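Local atomic coordinates of halogenase PltM (Pseudomonas fluorescens, PDB entry 6BZN), a protein that halogenates phenolic compounds as an FAD-dependent enzyme, accepting chloride, bromide or iodide as the halide source. Residues I29-A34 / I51-Q56; G35-A40 / Y145-I150; L223-Y228 / G306-D311; L258-F263 / Q272-G277; N414-V419 / Q473-M478. All coordinates share one frame; numbering follows the deposited sequence.

Interaction 1: I29-A34 / I51-Q56; sequences IGSGIA and ILDSAQ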
# COMPACT_ATOMS: atom_id res chain seq x y z
N ILE A 29 -12.95 -14.81 1.16
CA ILE A 29 -13.44 -14.03 2.29
C ILE A 29 -13.00 -12.58 2.08
O ILE A 29 -11.80 -12.31 1.98
CB ILE A 29 -12.90 -14.54 3.64
CG1 ILE A 29 -13.20 -16.03 3.84
CG2 ILE A 29 -13.55 -13.77 4.80
CD1 ILE A 29 -12.27 -16.66 4.85
N GLY A 30 -13.96 -11.66 2.03
CA GLY A 30 -13.71 -10.23 1.84
C GLY A 30 -14.10 -9.75 0.45
O GLY A 30 -13.67 -10.33 -0.55
N SER A 31 -14.92 -8.71 0.37
CA SER A 31 -15.41 -8.22 -0.90
C SER A 31 -14.86 -6.82 -1.20
O SER A 31 -15.45 -6.11 -2.02
CB SER A 31 -16.94 -8.19 -0.89
OG SER A 31 -17.43 -7.23 0.05
N GLY A 32 -13.77 -6.44 -0.53
CA GLY A 32 -13.03 -5.22 -0.83
C GLY A 32 -12.24 -5.41 -2.12
O GLY A 32 -12.34 -6.44 -2.78
N ILE A 33 -11.42 -4.43 -2.48
CA ILE A 33 -10.75 -4.49 -3.77
C ILE A 33 -9.94 -5.77 -3.98
O ILE A 33 -9.94 -6.32 -5.07
CB ILE A 33 -9.87 -3.25 -4.03
CG1 ILE A 33 -9.44 -3.20 -5.50
CG2 ILE A 33 -8.67 -3.21 -3.09
CD1 ILE A 33 -8.91 -1.84 -5.91
N ALA A 34 -9.26 -6.25 -2.94
CA ALA A 34 -8.48 -7.49 -3.05
C ALA A 34 -9.37 -8.68 -3.38
O ALA A 34 -9.10 -9.41 -4.33
CB ALA A 34 -7.72 -7.75 -1.76
N ILE A 51 -17.79 -15.14 -3.12
CA ILE A 51 -17.23 -14.12 -2.26
C ILE A 51 -18.15 -13.91 -1.06
O ILE A 51 -19.34 -13.63 -1.24
CB ILE A 51 -17.05 -12.79 -3.03
CG1 ILE A 51 -16.14 -13.00 -4.23
CG2 ILE A 51 -16.50 -11.71 -2.12
CD1 ILE A 51 -16.07 -11.81 -5.16
N LEU A 52 -17.59 -14.03 0.13
CA LEU A 52 -18.33 -13.87 1.40
C LEU A 52 -17.82 -12.67 2.14
O LEU A 52 -16.62 -12.51 2.24
CB LEU A 52 -18.10 -15.09 2.28
CG LEU A 52 -18.57 -16.42 1.73
CD1 LEU A 52 -18.18 -17.54 2.69
CD2 LEU A 52 -20.07 -16.41 1.45
N ASP A 53 -18.70 -11.83 2.66
CA ASP A 53 -18.28 -10.70 3.49
C ASP A 53 -19.27 -10.46 4.61
O ASP A 53 -20.49 -10.47 4.37
CB ASP A 53 -18.16 -9.42 2.65
CG ASP A 53 -17.23 -8.36 3.28
OD1 ASP A 53 -17.11 -8.31 4.53
OD2 ASP A 53 -16.62 -7.58 2.52
N SER A 54 -18.76 -10.21 5.82
CA SER A 54 -19.62 -9.87 6.96
C SER A 54 -20.11 -8.43 6.85
O SER A 54 -21.15 -8.08 7.41
CB SER A 54 -18.91 -10.08 8.29
OG SER A 54 -17.74 -9.29 8.37
N ALA A 55 -19.37 -7.60 6.13
CA ALA A 55 -19.76 -6.21 5.91
C ALA A 55 -20.62 -6.11 4.65
O ALA A 55 -20.92 -7.12 4.00
CB ALA A 55 -18.52 -5.35 5.77
N GLN A 56 -21.03 -4.89 4.32
CA GLN A 56 -21.70 -4.63 3.06
C GLN A 56 -21.25 -3.33 2.42
O GLN A 56 -20.77 -2.43 3.09
CB GLN A 56 -23.22 -4.68 3.22
CG GLN A 56 -23.83 -3.78 4.27
CD GLN A 56 -25.24 -4.23 4.64
OE1 GLN A 56 -25.99 -4.75 3.79
NE2 GLN A 56 -25.61 -4.07 5.91
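Both hydrogen bonds that Ser31 sends to Asp53 end on one carboxylate oxygen, OD2. The Ser31 hydroxyl donates from OG to Asp53 OD2 at 2.6 Å, arriving on the anti side and 16° out of the carboxylate plane. Ser31 N reaches the same Asp53 OD2 at 3.0 Å, but from well above that plane, and Arg59 adds a salt bridge there. The other oxygen, Asp53 OD1, takes the N-H of Ala55 at 2.9 Å in an Asx turn, which helps fix the rotation of the carboxylate. Among backbone bonds, Gly30 N donates to Leu52 O at 2.8 Å and 178°, beside the parallel bridge Ile29-Leu52. The contact joins the two parallel strands of a beta-alpha-beta unit (strand 24-29, helix 33-44, strand 49-52), and Gly30, Gly32 and Gly35 fit a Rossmann-type GxGxxG pattern. Ile33, Ala34 and Asp53 bind FAD in this protein, although the site is empty here. At Gly30 the backbone angles would jam a CB against the carbonyl oxygen of Ile29, evidence that glycine is required. Carbon packing is slight, Ile51 CG2 lying 3.8 Å from Ser31 CB; that methyl also covers Gly30 O (3.5 Å), a buried carbonyl lacking any partner in the model.

Interaction 2: G35-A40 / Y145-I150; sequences GALTGA and YFALMI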
# COMPACT_ATOMS: atom_id res chain seq x y z
N GLY A 35 -10.42 -8.88 -2.60
CA GLY A 35 -11.33 -10.02 -2.81
C GLY A 35 -12.05 -9.94 -4.14
O GLY A 35 -12.20 -10.95 -4.85
N ALA A 36 -12.49 -8.74 -4.49
CA ALA A 36 -13.21 -8.51 -5.72
C ALA A 36 -12.35 -8.77 -6.96
O ALA A 36 -12.81 -9.41 -7.90
CB ALA A 36 -13.74 -7.09 -5.77
N LEU A 37 -11.13 -8.25 -6.98
CA LEU A 37 -10.27 -8.48 -8.15
C LEU A 37 -9.86 -9.94 -8.29
O LEU A 37 -9.82 -10.47 -9.40
CB LEU A 37 -9.03 -7.59 -8.12
CG LEU A 37 -9.33 -6.10 -8.22
CD1 LEU A 37 -8.00 -5.34 -8.16
CD2 LEU A 37 -10.09 -5.74 -9.49
N THR A 38 -9.53 -10.58 -7.16
CA THR A 38 -9.29 -12.01 -7.13
C THR A 38 -10.48 -12.78 -7.70
O THR A 38 -10.30 -13.65 -8.56
CB THR A 38 -8.97 -12.50 -5.70
OG1 THR A 38 -7.86 -11.73 -5.20
CG2 THR A 38 -8.63 -13.97 -5.70
N GLY A 39 -11.68 -12.43 -7.27
CA GLY A 39 -12.88 -13.12 -7.73
C GLY A 39 -13.13 -12.90 -9.21
O GLY A 39 -13.53 -13.82 -9.92
N ALA A 40 -12.87 -11.68 -9.68
CA ALA A 40 -13.08 -11.37 -11.07
C ALA A 40 -12.17 -12.19 -11.97
O ALA A 40 -12.63 -12.78 -12.94
CB ALA A 40 -12.89 -9.90 -11.32
N TYR A 145 -16.52 -0.70 -4.51
CA TYR A 145 -17.85 -1.13 -4.95
C TYR A 145 -17.77 -1.43 -6.46
O TYR A 145 -18.24 -2.47 -6.91
CB TYR A 145 -18.93 -0.09 -4.64
CG TYR A 145 -20.35 -0.64 -4.48
CD1 TYR A 145 -20.67 -1.98 -4.71
CD2 TYR A 145 -21.39 0.22 -4.11
CE1 TYR A 145 -21.97 -2.47 -4.55
CE2 TYR A 145 -22.69 -0.26 -3.96
CZ TYR A 145 -22.97 -1.60 -4.18
OH TYR A 145 -24.25 -2.10 -4.03
N PHE A 146 -17.12 -0.54 -7.21
CA PHE A 146 -16.87 -0.76 -8.65
C PHE A 146 -16.12 -2.07 -8.91
O PHE A 146 -16.49 -2.82 -9.80
CB PHE A 146 -16.11 0.43 -9.23
CG PHE A 146 -15.85 0.34 -10.70
CD1 PHE A 146 -14.67 -0.24 -11.18
CD2 PHE A 146 -16.76 0.84 -11.61
CE1 PHE A 146 -14.42 -0.31 -12.54
CE2 PHE A 146 -16.53 0.76 -12.97
CZ PHE A 146 -15.35 0.19 -13.44
N ALA A 147 -15.09 -2.34 -8.12
CA ALA A 147 -14.34 -3.59 -8.23
C ALA A 147 -15.24 -4.80 -8.01
O ALA A 147 -15.18 -5.76 -8.80
CB ALA A 147 -13.18 -3.61 -7.23
N LEU A 148 -16.09 -4.77 -6.99
CA LEU A 148 -17.03 -5.88 -6.79
C LEU A 148 -17.94 -6.04 -8.01
O LEU A 148 -18.25 -7.16 -8.41
CB LEU A 148 -17.87 -5.69 -5.54
CG LEU A 148 -18.84 -6.84 -5.23
CD1 LEU A 148 -18.11 -8.17 -5.07
CD2 LEU A 148 -19.61 -6.53 -3.97
N MET A 149 -18.38 -4.93 -8.58
CA MET A 149 -19.21 -5.01 -9.78
C MET A 149 -18.48 -5.72 -10.93
O MET A 149 -19.09 -6.50 -11.66
CB MET A 149 -19.72 -3.65 -10.21
CG MET A 149 -20.65 -2.99 -9.22
SD MET A 149 -20.95 -1.27 -9.70
CE MET A 149 -21.62 -0.61 -8.17
N ILE A 150 -17.17 -5.50 -11.06
CA ILE A 150 -16.38 -6.25 -12.05
C ILE A 150 -16.54 -7.76 -11.83
O ILE A 150 -16.84 -8.50 -12.76
CB ILE A 150 -14.87 -5.92 -12.03
CG1 ILE A 150 -14.63 -4.43 -12.28
CG2 ILE A 150 -14.15 -6.76 -13.10
CD1 ILE A 150 -13.18 -3.98 -12.23
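Ala36 and Ala147 meet CB to CB at 3.8 Å where two helices of the FAD-binding Rossmann-type region run almost parallel. Helix 33-44 follows the glycine-rich turn, helix 140-153 lies beside it, and the short segments approach to 7.8 Å between axes with an angle of 17°. Small alanine side chains are consistent with so close an approach. The methyl of Ala36 is set against the backbone of the other helix, 3.5 Å from both Ala147 C and Leu148 N. Leu148 meets Ala36 mainly through its backbone N and CB, the latter 4.4 Å from Ala36 CB; the bond to CB leads away, and the side chain touches His57. Leu37 starts beside the interface, yet its extended chain swings CD2 back to Ala147 CB, 4.4 Å off, and to a looser contact with Ile150 CD1. The two branches of Ile150 reach different turns of helix 33-44. Its CD1 arm goes to Leu37, while chi1 of -59° puts the shorter CG2 branch opposite the backbone N and aims it at the next turn. Ile86 of helix 84-88 touches both Leu37 and Ile150. At that next turn, Ile150 CG2 stands 3.8 Å from Ala40 CB.

Interaction 3: L223-Y228 / G306-D311; sequences LNVKSY and GEHFKD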
# COMPACT_ATOMS: atom_id res chain seq x y z
N LEU A 223 -13.87 17.74 5.66
CA LEU A 223 -14.23 18.81 4.74
C LEU A 223 -13.45 20.07 5.04
O LEU A 223 -13.02 20.29 6.17
CB LEU A 223 -15.70 19.20 4.91
CG LEU A 223 -16.71 18.15 4.51
CD1 LEU A 223 -18.04 18.37 5.22
CD2 LEU A 223 -16.86 18.21 2.99
N ASN A 224 -13.32 20.90 4.02
CA ASN A 224 -12.68 22.22 4.12
C ASN A 224 -11.25 22.19 4.66
O ASN A 224 -10.85 23.08 5.42
CB ASN A 224 -13.57 23.17 4.96
CG ASN A 224 -14.82 23.61 4.21
OD1 ASN A 224 -14.85 23.59 2.99
ND2 ASN A 224 -15.85 24.00 4.94
N VAL A 225 -10.49 21.17 4.26
CA VAL A 225 -9.08 21.14 4.55
C VAL A 225 -8.36 22.03 3.54
O VAL A 225 -8.43 21.78 2.33
CB VAL A 225 -8.50 19.72 4.51
CG1 VAL A 225 -7.01 19.75 4.83
CG2 VAL A 225 -9.23 18.82 5.49
N LYS A 226 -7.64 23.03 4.02
CA LYS A 226 -6.87 23.92 3.15
C LYS A 226 -5.72 23.23 2.43
O LYS A 226 -5.06 22.38 3.00
CB LYS A 226 -6.26 25.06 3.93
CG LYS A 226 -7.16 26.24 4.14
CD LYS A 226 -6.33 27.48 4.42
CE LYS A 226 -7.23 28.69 4.47
NZ LYS A 226 -6.50 29.84 5.04
N SER A 227 -5.46 23.67 1.20
CA SER A 227 -4.34 23.18 0.43
C SER A 227 -3.02 23.64 1.06
O SER A 227 -2.96 24.69 1.70
CB SER A 227 -4.42 23.70 -1.01
OG SER A 227 -4.08 25.08 -1.08
N TYR A 228 -1.96 22.86 0.85
CA TYR A 228 -0.63 23.26 1.32
C TYR A 228 -0.27 24.67 0.81
O TYR A 228 0.26 25.49 1.56
CB TYR A 228 0.44 22.28 0.87
CG TYR A 228 1.79 22.67 1.41
CD1 TYR A 228 2.61 23.58 0.72
CD2 TYR A 228 2.23 22.19 2.63
CE1 TYR A 228 3.83 23.97 1.23
CE2 TYR A 228 3.46 22.56 3.15
CZ TYR A 228 4.25 23.47 2.45
OH TYR A 228 5.45 23.85 2.96
N GLY A 306 -1.27 22.61 11.65
CA GLY A 306 -2.54 23.24 12.01
C GLY A 306 -3.10 24.22 11.01
O GLY A 306 -4.32 24.40 10.91
N GLU A 307 -2.23 24.85 10.21
CA GLU A 307 -2.71 25.77 9.17
C GLU A 307 -3.64 25.12 8.12
O GLU A 307 -4.40 25.82 7.45
CB GLU A 307 -1.53 26.49 8.48
CG GLU A 307 -0.73 27.41 9.40
CD GLU A 307 -1.54 28.54 10.04
OE1 GLU A 307 -1.17 28.98 11.14
OE2 GLU A 307 -2.55 28.99 9.46
N HIS A 308 -3.60 23.80 7.98
CA HIS A 308 -4.55 23.12 7.10
C HIS A 308 -5.97 23.11 7.61
O HIS A 308 -6.89 22.94 6.82
CB HIS A 308 -4.19 21.65 6.89
CG HIS A 308 -3.01 21.42 6.01
ND1 HIS A 308 -3.07 21.56 4.64
CD2 HIS A 308 -1.77 20.98 6.29
CE1 HIS A 308 -1.90 21.26 4.13
NE2 HIS A 308 -1.10 20.89 5.11
N PHE A 309 -6.15 23.23 8.92
CA PHE A 309 -7.37 22.79 9.59
C PHE A 309 -8.20 23.88 10.26
O PHE A 309 -9.16 23.56 10.96
CB PHE A 309 -7.01 21.71 10.62
CG PHE A 309 -6.34 20.53 10.02
CD1 PHE A 309 -7.05 19.66 9.19
CD2 PHE A 309 -4.98 20.29 10.21
CE1 PHE A 309 -6.44 18.57 8.60
CE2 PHE A 309 -4.36 19.20 9.63
CZ PHE A 309 -5.08 18.34 8.81
N LYS A 310 -7.86 25.15 10.02
CA LYS A 310 -8.51 26.27 10.72
C LYS A 310 -10.02 26.29 10.51
O LYS A 310 -10.76 26.56 11.45
CB LYS A 310 -7.92 27.62 10.30
CG LYS A 310 -6.48 27.83 10.70
CD LYS A 310 -6.34 28.02 12.20
CE LYS A 310 -4.89 28.11 12.61
NZ LYS A 310 -4.82 28.64 14.00
N ASP A 311 -10.45 25.99 9.28
CA ASP A 311 -11.86 25.92 8.93
C ASP A 311 -12.36 24.51 8.65
O ASP A 311 -13.49 24.35 8.19
CB ASP A 311 -12.11 26.82 7.71
CG ASP A 311 -11.70 28.26 7.96
OD1 ASP A 311 -12.07 28.79 9.02
OD2 ASP A 311 -11.01 28.85 7.10
O HOH W 1 -9.28 24.75 7.03
O HOH W 2 -4.44 28.62 7.50
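His308 is turned toward Lys226 by chi1 of -74°, which holds CG beside its own backbone N, and by chi2 of -75°, which presents the ND1 edge of the ring to the other loop. ND1 donates to Lys226 O at 2.7 Å, with the oxygen lying in the imidazole plane. In return, Lys226 N donates to His308 O at 2.9 Å, in the carbonyl plane and on a lone pair, so the two residues are doubly tied. The contact joins two loops flanking neighbouring antiparallel strands of the mixed sheet, one leaving strand 215-223 and one entering strand 313-321; a type I turn from Gly306 to Phe309 shapes the second. At the far side of the ring, His308 NE2 bonds to His251 NE2. A leucine in place of His308 would probably leave Lys226 O without its short side-chain donor and His251 without this mate. Val225, its CG1 opposite the backbone N, packs that methyl 4.0 Å from Phe309 CE1. One water donates to Asn224 O (2.8 Å) and His308 O and accepts from Asp311 N. A second water donates to Glu307 O and to Glu307 OE2, 2.7 Å from the latter, and receives only a weak bond from Lys226 NZ.

Interaction 4: L258-F263 / Q272-G277; sequences LWVIPF and QLCSIG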
# COMPACT_ATOMS: atom_id res chain seq x y z
N LEU A 258 1.81 12.68 9.65
CA LEU A 258 0.43 12.92 9.29
C LEU A 258 0.30 13.04 7.77
O LEU A 258 1.13 13.71 7.11
CB LEU A 258 -0.11 14.17 10.02
CG LEU A 258 -1.50 14.71 9.66
CD1 LEU A 258 -2.15 15.44 10.84
CD2 LEU A 258 -1.46 15.64 8.45
N TRP A 259 -0.74 12.42 7.21
CA TRP A 259 -1.01 12.52 5.78
C TRP A 259 -2.14 13.50 5.48
O TRP A 259 -3.09 13.60 6.26
CB TRP A 259 -1.31 11.15 5.18
CG TRP A 259 -2.72 10.51 5.34
CD1 TRP A 259 -3.91 10.96 4.83
CD2 TRP A 259 -3.01 9.26 5.97
NE1 TRP A 259 -4.92 10.07 5.11
CE2 TRP A 259 -4.40 9.02 5.81
CE3 TRP A 259 -2.24 8.31 6.65
CZ2 TRP A 259 -5.04 7.87 6.32
CZ3 TRP A 259 -2.88 7.16 7.17
CH2 TRP A 259 -4.25 6.96 7.00
N VAL A 260 -2.00 14.19 4.35
CA VAL A 260 -3.04 15.00 3.75
C VAL A 260 -3.21 14.47 2.32
O VAL A 260 -2.32 14.62 1.47
CB VAL A 260 -2.68 16.50 3.77
CG1 VAL A 260 -3.82 17.34 3.21
CG2 VAL A 260 -2.35 16.95 5.19
N ILE A 261 -4.35 13.82 2.08
CA ILE A 261 -4.63 13.11 0.85
C ILE A 261 -5.97 13.62 0.33
O ILE A 261 -7.02 13.07 0.68
CB ILE A 261 -4.63 11.59 1.10
CG1 ILE A 261 -3.21 11.13 1.40
CG2 ILE A 261 -5.16 10.80 -0.09
CD1 ILE A 261 -3.10 9.67 1.74
N PRO A 262 -5.95 14.69 -0.48
CA PRO A 262 -7.22 15.26 -0.96
C PRO A 262 -7.91 14.41 -2.00
O PRO A 262 -7.25 13.82 -2.87
CB PRO A 262 -6.80 16.59 -1.60
CG PRO A 262 -5.49 16.90 -0.97
CD PRO A 262 -4.82 15.58 -0.82
N PHE A 263 -9.24 14.35 -1.92
CA PHE A 263 -10.06 13.87 -3.05
C PHE A 263 -10.64 15.04 -3.85
O PHE A 263 -11.27 14.81 -4.87
CB PHE A 263 -11.19 12.95 -2.59
CG PHE A 263 -10.72 11.80 -1.73
CD1 PHE A 263 -9.97 10.77 -2.28
CD2 PHE A 263 -11.03 11.75 -0.38
CE1 PHE A 263 -9.55 9.71 -1.51
CE2 PHE A 263 -10.60 10.70 0.41
CZ PHE A 263 -9.86 9.67 -0.15
N GLN A 272 -15.66 16.30 -2.12
CA GLN A 272 -15.27 17.45 -1.28
C GLN A 272 -14.28 17.10 -0.17
O GLN A 272 -13.76 18.00 0.50
CB GLN A 272 -16.50 18.07 -0.64
CG GLN A 272 -17.52 18.60 -1.64
CD GLN A 272 -18.75 19.14 -0.94
OE1 GLN A 272 -18.63 20.03 -0.10
NE2 GLN A 272 -19.92 18.59 -1.24
N LEU A 273 -14.03 15.82 0.04
CA LEU A 273 -13.32 15.37 1.22
C LEU A 273 -11.83 15.30 1.01
O LEU A 273 -11.33 15.23 -0.12
CB LEU A 273 -13.83 13.99 1.64
CG LEU A 273 -15.33 13.92 1.97
CD1 LEU A 273 -15.75 12.46 2.10
CD2 LEU A 273 -15.62 14.71 3.25
N CYS A 274 -11.15 15.27 2.14
CA CYS A 274 -9.74 15.04 2.23
C CYS A 274 -9.48 14.00 3.32
O CYS A 274 -9.99 14.09 4.45
CB CYS A 274 -9.05 16.36 2.54
SG CYS A 274 -7.25 16.28 2.67
N SER A 275 -8.66 13.00 2.99
CA SER A 275 -8.30 11.98 3.96
C SER A 275 -7.17 12.48 4.84
O SER A 275 -6.20 13.07 4.33
CB SER A 275 -7.93 10.69 3.25
OG SER A 275 -7.57 9.70 4.18
N ILE A 276 -7.30 12.24 6.14
CA ILE A 276 -6.33 12.68 7.13
C ILE A 276 -6.04 11.49 8.05
O ILE A 276 -6.96 10.88 8.60
CB ILE A 276 -6.87 13.86 7.99
CG1 ILE A 276 -7.28 15.06 7.11
CG2 ILE A 276 -5.85 14.27 9.05
CD1 ILE A 276 -6.19 15.75 6.31
N GLY A 277 -4.76 11.16 8.21
CA GLY A 277 -4.34 10.10 9.13
C GLY A 277 -3.09 10.52 9.84
O GLY A 277 -2.19 11.05 9.21
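Ser275 OG is held from two directions, by the indole of Trp259 and by the carboxylate of Glu64. Trp259 NE1 donates to Ser275 OG at 2.8 Å and 158°, the oxygen lying close to the ring plane. Chi1 of 80° lodges Trp259 CG between its backbone N and carbonyl carbon, folding the indole across the neighbouring strand onto Gly277. There Gly277 CA lies 3.4 Å from the centroid of the six-membered ring and 8° off its normal, a CH-pi contact; a CB on Gly277 would collide with Trp259 CH2. Beneath runs the antiparallel hairpin of strands 256-262 and 273-281. Ile261 and Ser275 form a hydrogen-bonded pair (Ile261 N to Ser275 O 3.0 Å, Ser275 N to Ile261 O 2.8 Å), and Phe263 N donates to Leu273 O at 2.9 Å. A leucine in place of Trp259 is likely to leave Ser275 OG without its indole donor and a gap over Gly277. The opposite face is apolar, with Cys274 SG 3.6 Å from Val260 CG1 and 4.1 Å from Pro262 CG. Side-chain polarity in the hairpin is therefore concentrated on the face of Trp259 and Ser275, the one turned to FAD-binding Val62 and Ala65.

Interaction 5: N414-V419 / Q473-M478; sequences NVWHRV and QSCQVM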
# COMPACT_ATOMS: atom_id res chain seq x y z
N ASN A 414 16.13 13.93 3.94
CA ASN A 414 16.42 14.23 2.54
C ASN A 414 17.37 13.18 1.96
O ASN A 414 17.09 12.63 0.89
CB ASN A 414 16.98 15.67 2.43
CG ASN A 414 17.32 16.08 1.01
OD1 ASN A 414 16.88 15.48 0.04
ND2 ASN A 414 18.15 17.12 0.90
N VAL A 415 18.45 12.86 2.68
CA VAL A 415 19.37 11.83 2.20
C VAL A 415 18.66 10.47 2.13
O VAL A 415 18.71 9.77 1.11
CB VAL A 415 20.66 11.72 3.05
CG1 VAL A 415 21.57 10.68 2.46
CG2 VAL A 415 21.41 13.06 3.08
N TRP A 416 17.98 10.12 3.22
CA TRP A 416 17.30 8.82 3.32
C TRP A 416 16.26 8.57 2.22
O TRP A 416 16.21 7.46 1.68
CB TRP A 416 16.67 8.61 4.71
CG TRP A 416 15.73 7.44 4.73
CD1 TRP A 416 14.38 7.50 4.69
CD2 TRP A 416 16.08 6.06 4.72
NE1 TRP A 416 13.85 6.23 4.72
CE2 TRP A 416 14.88 5.33 4.72
CE3 TRP A 416 17.30 5.37 4.73
CZ2 TRP A 416 14.86 3.94 4.73
CZ3 TRP A 416 17.28 3.98 4.75
CH2 TRP A 416 16.05 3.28 4.74
N HIS A 417 15.47 9.57 1.87
CA HIS A 417 14.36 9.35 0.93
C HIS A 417 14.84 8.88 -0.44
O HIS A 417 14.11 8.19 -1.13
CB HIS A 417 13.40 10.55 0.84
CG HIS A 417 13.61 11.46 -0.33
ND1 HIS A 417 14.63 12.38 -0.39
CD2 HIS A 417 12.88 11.62 -1.47
CE1 HIS A 417 14.54 13.06 -1.52
NE2 HIS A 417 13.49 12.63 -2.19
N ARG A 418 16.09 9.19 -0.79
CA ARG A 418 16.69 8.72 -2.04
C ARG A 418 16.94 7.22 -2.07
O ARG A 418 16.99 6.65 -3.15
CB ARG A 418 18.01 9.47 -2.32
CG ARG A 418 17.80 10.97 -2.51
CD ARG A 418 18.79 11.82 -1.72
NE ARG A 418 18.32 13.20 -1.69
CZ ARG A 418 18.42 14.08 -2.69
NH1 ARG A 418 19.06 13.77 -3.83
NH2 ARG A 418 17.88 15.28 -2.55
N VAL A 419 17.08 6.59 -0.91
CA VAL A 419 17.18 5.12 -0.81
C VAL A 419 15.83 4.49 -1.22
O VAL A 419 15.78 3.63 -2.10
CB VAL A 419 17.63 4.68 0.60
CG1 VAL A 419 17.63 3.16 0.75
CG2 VAL A 419 19.03 5.23 0.90
N GLN A 473 22.53 -2.15 3.30
CA GLN A 473 23.53 -1.36 4.01
C GLN A 473 22.97 -0.05 4.60
O GLN A 473 23.32 0.33 5.72
CB GLN A 473 24.73 -1.07 3.11
CG GLN A 473 25.51 -2.33 2.74
CD GLN A 473 26.71 -2.01 1.86
OE1 GLN A 473 26.71 -2.30 0.67
NE2 GLN A 473 27.71 -1.40 2.45
N SER A 474 22.09 0.61 3.86
CA SER A 474 21.42 1.81 4.37
C SER A 474 20.54 1.55 5.59
O SER A 474 20.55 2.35 6.53
CB SER A 474 20.59 2.49 3.27
OG SER A 474 21.43 2.85 2.19
N CYS A 475 19.79 0.44 5.59
CA CYS A 475 19.00 0.06 6.76
C CYS A 475 19.88 -0.27 7.97
O CYS A 475 19.54 0.11 9.09
CB CYS A 475 18.07 -1.12 6.45
SG CYS A 475 16.74 -0.70 5.31
N GLN A 476 21.01 -0.94 7.73
CA GLN A 476 22.01 -1.21 8.78
C GLN A 476 22.51 0.09 9.40
O GLN A 476 22.60 0.18 10.63
CB GLN A 476 23.21 -2.01 8.26
CG GLN A 476 22.91 -3.46 7.95
CD GLN A 476 23.98 -4.17 7.10
OE1 GLN A 476 25.04 -3.61 6.79
NE2 GLN A 476 23.69 -5.42 6.73
N VAL A 477 22.80 1.09 8.56
CA VAL A 477 23.22 2.41 9.03
C VAL A 477 22.14 3.03 9.93
O VAL A 477 22.46 3.52 11.02
CB VAL A 477 23.58 3.40 7.88
CG1 VAL A 477 23.70 4.83 8.38
CG2 VAL A 477 24.87 2.97 7.18
N MET A 478 20.89 2.99 9.47
CA MET A 478 19.78 3.56 10.25
C MET A 478 19.51 2.84 11.57
O MET A 478 19.27 3.49 12.58
CB MET A 478 18.50 3.62 9.43
CG MET A 478 18.56 4.55 8.23
SD MET A 478 19.06 6.25 8.62
CE MET A 478 17.79 6.75 9.76
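Two helices, 410-441 and 465-483, pack at 146° between the N-to-C directions of the short segments, nearer antiparallel than parallel, and Trp416 of the first leans across to Ser474, Cys475 and Met478 of the second. The axes of the short segments stay 11.2 Å apart, a spacing wide enough for an indole to bridge. With CG opposite the backbone N (chi1 168°), the six-membered ring of Trp416 is carried outward to the other helix. Its CZ3 corner meets Met478 CG at 3.8 Å and Ser474 CB at 3.9 Å. Cys475 SG comes in at the ring edge, 4.1 Å from Trp416 CH2 and 84° off the normal, a Cys sulfur-aromatic contact. Met478, bent at chi2 and chi3, curls its SD back to 5.2 Å from the centroid of that ring, an oblique Met-aromatic contact. Val419 shares in the packing: its CB lies over one face of the Trp416 ring, and its CG2 touches Ser474 OG at 3.6 Å. No hydrogen bond crosses the interface; Ser474 OG bonds instead to Leu470 O of its own helix, and Trp416 NE1 to Ser403 OG. Around the pair, helix 383-406 lies against Trp416, Cys475 and Met478 through Cys402, Gln398 and Glu405. Helix 488-502 packs Leu495 on Val415 and Ser474, and strand 126-131 packs on helix 410-441.

Interactions 1 and 2 form one block of the FAD-binding region: both use helix 33-44, their centres are 9 Å apart, and Ile33 CG1 touches Ala147 CB at 4.1 Å. Interactions 3 and 4 form another, with centres 10 Å apart; Phe309 CE1 packs on Ile276 CD1 at 3.6 Å, so the loop contact abuts the hairpin. The blocks do not touch, the nearest atoms of interactions 1 and 4 being about 12 Å apart, yet interaction 4 also borders the flavin site: the Ile261 side chain is about 4 Å from that of Ala65. Interaction 5 lies across the chain's centre from interactions 1 and 2, its centre 38 Å from each, away from the known binding sites.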